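Local atomic coordinates of phosphatidylinositol-specific phospholipase C1 (PDB entry 3H4X), a protein that belongs to the calcium-dependent phosphoinositide phospholipase C family and folds as a barrel of parallel strands surrounded by helices. Residues D146-I149 / R150-L153; A248-A251 / L252-W255. All coordinates share one frame; numbering follows the deposited sequence.

Interaction 1 lies on helix 142-153. Interaction 2 is a run of turns in the loop between strands 232-236 and 258-262. Both are local contacts outside the ring of strands. Their centres are about 26 Å apart, and their nearest atoms are about 11 Å apart, so they do not touch. Helix 209-222 is common ground: Asp-146 of interaction 1 bonds to its Tyr-213 and His-216, while Ala-251 and Leu-252 of interaction 2 pack on its Lys-218. Each contact reaches an acetyl pocket through one partner residue. His-216 lines one such pocket, and Glu-245, the salt-bridge partner of Arg-253, lines another.

Interaction 1 (D146-I149 / R150-L153); sequences DALI and RQKL. With EOH (ethanol), chain K.
Lys-152, whose CG packs 4.0 Å from Leu-148 CD1, has an ammonium group gripped by two hydroxyls. Lys-152 NZ donates to the ethanol O at 2.7 Å and is also bonded to Ser-109 OG. The ethanol is probably from the crystallisation liquor. The lysine chain bends at chi2 (-73°) and then runs straight, which carries NZ away from the preceding helix turn. The contact spans about two turns of alpha-helix, held by i to i+4 backbone bonds. Leu-153 N donates to Ile-149 O at 2.8 Å, and Arg-150 N to Asp-146 O at 2.9 Å. Arg-150 folds back over the preceding turn. A bend at chi3 (-50°) lays one face of the Arg-150 guanidinium over Ala-147 CA, offset toward the rim and 3.5 Å from it along the plane normal. Arg-150 NH1 comes 3.6 Å from Asp-146 CB and bonds to Gln-228 O. Both carboxylate oxygens of Asp-146 are engaged elsewhere, OD1 with Tyr-213 OH and Thr-230 OG1, OD2 with His-216 NE2. Asp-146 thus probably helps position His-216, which lines an acetyl pocket. Leu-148 packs on Phe-104 and Leu-108 of helix 104-117, while Ile-149 and Leu-153 are buried and rest on Phe-191 of strand 189-195.

Interaction 2 (A248-A251 / L252-W255); sequences ADPA and LRPW
The backbone makes successive i to i+3 turns: Leu-252 N donates to Asp-249 O at 3.1 Å, then Arg-253 N to Pro-250 O at 3.2 Å. An Asx turn opens the run, with Asp-249 OD1 taking Ala-251 N at 2.9 Å from above the carboxylate plane. The run passes into a short 3-10 stretch that includes Pro-254 and Trp-255. A chi1 of -178° sets the Asp-249 carboxylate away from its own N, where OD1 can meet Ala-251 N and the side chain crosses Leu-252 at about a right angle. There Asp-249 OD2 lies 3.9 Å from Leu-252 CG. Leu-252 itself is buried against Val-211 and Lys-218 of helix 209-222. Arg-253 runs extended from CG to NE, back along the turn. Its guanidinium has one face over Pro-250 CA, offset toward the rim, and Arg-253 NH1 is 3.9 Å from Pro-250 CB. Two outside partners help hold that flat group in place: Glu-245 makes a salt bridge to NH1, and Tyr-247 O accepts from NH2. Pro-254 brings its ring CD to 3.3 Å from Pro-250 O. The Trp-255 indole packs on Ala-170 and Ala-221. Ala-251 O meets the edge of that ring, near its plane, 3.7 Å from Trp-255 CD1.

Interaction 1 (D146-I149 / R150-L153)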
loop_
_atom_site.group_PDB
_atom_site.type_symbol
_atom_site.label_atom_id
_atom_site.label_comp_id
_atom_site.label_asym_id
_atom_site.label_seq_id
_atom_site.Cartn_x
_atom_site.Cartn_y
_atom_site.Cartn_z
ATOM N N ASP A 146 -0.767 -11.581 8.659
ATOM C CA ASP A 146 -1.703 -10.887 9.541
ATOM C C ASP A 146 -1.240 -10.953 10.999
ATOM O O ASP A 146 -1.291 -9.960 11.729
ATOM C CB ASP A 146 -3.098 -11.511 9.464
ATOM C CG ASP A 146 -3.855 -11.155 8.201
ATOM O OD1 ASP A 146 -3.483 -10.197 7.489
ATOM O OD2 ASP A 146 -4.863 -11.845 7.946
ATOM N N ALA A 147 -0.820 -12.139 11.432
ATOM C CA ALA A 147 -0.442 -12.342 12.827
ATOM C C ALA A 147 0.724 -11.450 13.235
ATOM O O ALA A 147 0.745 -10.909 14.342
ATOM C CB ALA A 147 -0.117 -13.806 13.089
ATOM N N LEU A 148 1.695 -11.301 12.342
ATOM C CA LEU A 148 2.856 -10.462 12.607
ATOM C C LEU A 148 2.452 -8.999 12.724
ATOM O O LEU A 148 2.894 -8.293 13.628
ATOM C CB LEU A 148 3.902 -10.637 11.508
ATOM C CG LEU A 148 5.121 -9.717 11.606
ATOM C CD1 LEU A 148 5.873 -9.899 12.921
ATOM C CD2 LEU A 148 6.040 -9.959 10.425
ATOM N N ILE A 149 1.617 -8.535 11.802
ATOM C CA ILE A 149 1.164 -7.154 11.848
ATOM C C ILE A 149 0.336 -6.886 13.107
ATOM O O ILE A 149 0.510 -5.852 13.754
ATOM C CB ILE A 149 0.408 -6.763 10.560
ATOM C CG1 ILE A 149 1.397 -6.688 9.390
ATOM C CG2 ILE A 149 -0.318 -5.438 10.738
ATOM C CD1 ILE A 149 0.756 -6.497 8.043
ATOM N N ARG A 150 -0.538 -7.820 13.474
ATOM C CA ARG A 150 -1.305 -7.678 14.717
ATOM C C ARG A 150 -0.370 -7.567 15.915
ATOM O O ARG A 150 -0.573 -6.734 16.793
ATOM C CB ARG A 150 -2.265 -8.857 14.934
ATOM C CG ARG A 150 -3.469 -8.886 14.004
ATOM C CD ARG A 150 -4.602 -9.778 14.532
ATOM N NE ARG A 150 -4.144 -11.111 14.918
ATOM C CZ ARG A 150 -3.999 -12.132 14.077
ATOM N NH1 ARG A 150 -4.277 -11.987 12.784
ATOM N NH2 ARG A 150 -3.571 -13.304 14.528
ATOM N N GLN A 151 0.653 -8.412 15.950
ATOM C CA GLN A 151 1.596 -8.423 17.062
ATOM C C GLN A 151 2.344 -7.099 17.181
ATOM O O GLN A 151 2.517 -6.566 18.276
ATOM C CB GLN A 151 2.586 -9.580 16.901
ATOM C CG GLN A 151 3.530 -9.774 18.079
ATOM C CD GLN A 151 4.861 -9.075 17.902
ATOM O OE1 GLN A 151 5.445 -9.086 16.819
ATOM N NE2 GLN A 151 5.363 -8.478 18.981
ATOM N N LYS A 152 2.787 -6.564 16.049
ATOM C CA LYS A 152 3.614 -5.362 16.060
ATOM C C LYS A 152 2.825 -4.067 16.220
ATOM O O LYS A 152 3.278 -3.140 16.893
ATOM C CB LYS A 152 4.456 -5.286 14.787
ATOM C CG LYS A 152 5.527 -6.358 14.691
ATOM C CD LYS A 152 6.681 -6.091 15.639
ATOM C CE LYS A 152 7.815 -7.074 15.393
ATOM N NZ LYS A 152 8.998 -6.772 16.239
ATOM N N LEU A 153 1.660 -3.997 15.584
ATOM C CA LEU A 153 0.932 -2.731 15.462
ATOM C C LEU A 153 -0.435 -2.712 16.139
ATOM O O LEU A 153 -0.962 -1.644 16.449
ATOM C CB LEU A 153 0.762 -2.356 13.989
ATOM C CG LEU A 153 2.048 -1.981 13.261
ATOM C CD1 LEU A 153 1.762 -1.707 11.795
ATOM C CD2 LEU A 153 2.688 -0.770 13.924
HETATM C C1 EOH K . 11.743 -6.717 15.108
HETATM C C2 EOH K . 12.195 -5.815 16.251
HETATM O O EOH K . 11.298 -7.973 15.568
#

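Interaction 2 (A248-A251 / L252-W255)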
loop_
_atom_site.group_PDB
_atom_site.type_symbol
_atom_site.label_atom_id
_atom_site.label_comp_id
_atom_site.label_asym_id
_atom_site.label_seq_id
_atom_site.Cartn_x
_atom_site.Cartn_y
_atom_site.Cartn_z
ATOM N N ALA A 248 -11.732 -15.429 -12.344
ATOM C CA ALA A 248 -12.797 -16.319 -12.796
ATOM C C ALA A 248 -13.775 -16.682 -11.681
ATOM O O ALA A 248 -14.919 -17.043 -11.952
ATOM C CB ALA A 248 -12.215 -17.576 -13.431
ATOM N N ASP A 249 -13.326 -16.600 -10.432
ATOM C CA ASP A 249 -14.202 -16.880 -9.298
ATOM C C ASP A 249 -14.857 -15.594 -8.812
ATOM O O ASP A 249 -14.207 -14.760 -8.184
ATOM C CB ASP A 249 -13.424 -17.540 -8.159
ATOM C CG ASP A 249 -14.309 -17.895 -6.977
ATOM O OD1 ASP A 249 -15.531 -17.639 -7.038
ATOM O OD2 ASP A 249 -13.777 -18.427 -5.979
ATOM N N PRO A 250 -16.155 -15.423 -9.095
ATOM C CA PRO A 250 -16.830 -14.183 -8.718
ATOM C C PRO A 250 -16.801 -13.935 -7.212
ATOM O O PRO A 250 -16.900 -12.788 -6.777
ATOM C CB PRO A 250 -18.274 -14.401 -9.184
ATOM C CG PRO A 250 -18.221 -15.539 -10.132
ATOM C CD PRO A 250 -17.062 -16.386 -9.743
ATOM N N ALA A 251 -16.665 -14.999 -6.426
ATOM C CA ALA A 251 -16.673 -14.880 -4.968
ATOM C C ALA A 251 -15.472 -14.109 -4.418
ATOM O O ALA A 251 -15.522 -13.579 -3.308
ATOM C CB ALA A 251 -16.759 -16.256 -4.327
ATOM N N LEU A 252 -14.391 -14.055 -5.189
ATOM C CA LEU A 252 -13.192 -13.339 -4.762
ATOM C C LEU A 252 -13.329 -11.844 -5.007
ATOM O O LEU A 252 -12.739 -11.031 -4.292
ATOM C CB LEU A 252 -11.961 -13.848 -5.512
ATOM C CG LEU A 252 -11.508 -15.290 -5.274
ATOM C CD1 LEU A 252 -10.342 -15.648 -6.188
ATOM C CD2 LEU A 252 -11.139 -15.515 -3.816
ATOM N N ARG A 253 -14.105 -11.486 -6.024
ATOM C CA ARG A 253 -14.130 -10.115 -6.515
ATOM C C ARG A 253 -14.474 -9.045 -5.476
ATOM O O ARG A 253 -13.828 -8.006 -5.448
ATOM C CB ARG A 253 -15.040 -10.005 -7.740
ATOM C CG ARG A 253 -14.576 -10.860 -8.907
ATOM C CD ARG A 253 -15.491 -10.712 -10.103
ATOM N NE ARG A 253 -15.187 -11.715 -11.120
ATOM C CZ ARG A 253 -16.079 -12.223 -11.961
ATOM N NH1 ARG A 253 -17.341 -11.825 -11.903
ATOM N NH2 ARG A 253 -15.710 -13.139 -12.846
ATOM N N PRO A 254 -15.477 -9.292 -4.616
ATOM C CA PRO A 254 -15.874 -8.215 -3.699
ATOM C C PRO A 254 -14.913 -7.989 -2.532
ATOM O O PRO A 254 -15.197 -7.174 -1.652
ATOM C CB PRO A 254 -17.247 -8.666 -3.191
ATOM C CG PRO A 254 -17.238 -10.135 -3.345
ATOM C CD PRO A 254 -16.398 -10.441 -4.556
ATOM N N TRP A 255 -13.779 -8.683 -2.534
ATOM C CA TRP A 255 -12.751 -8.463 -1.522
ATOM C C TRP A 255 -11.653 -7.531 -2.019
ATOM O O TRP A 255 -10.730 -7.211 -1.274
ATOM C CB TRP A 255 -12.224 -9.805 -0.988
ATOM C CG TRP A 255 -13.318 -10.482 -0.243
ATOM C CD1 TRP A 255 -14.051 -11.557 -0.646
ATOM C CD2 TRP A 255 -13.879 -10.055 1.000
ATOM N NE1 TRP A 255 -15.017 -11.847 0.289
ATOM C CE2 TRP A 255 -14.931 -10.937 1.310
ATOM C CE3 TRP A 255 -13.578 -9.021 1.890
ATOM C CZ2 TRP A 255 -15.686 -10.816 2.477
ATOM C CZ3 TRP A 255 -14.332 -8.898 3.046
ATOM C CH2 TRP A 255 -15.374 -9.794 3.328
#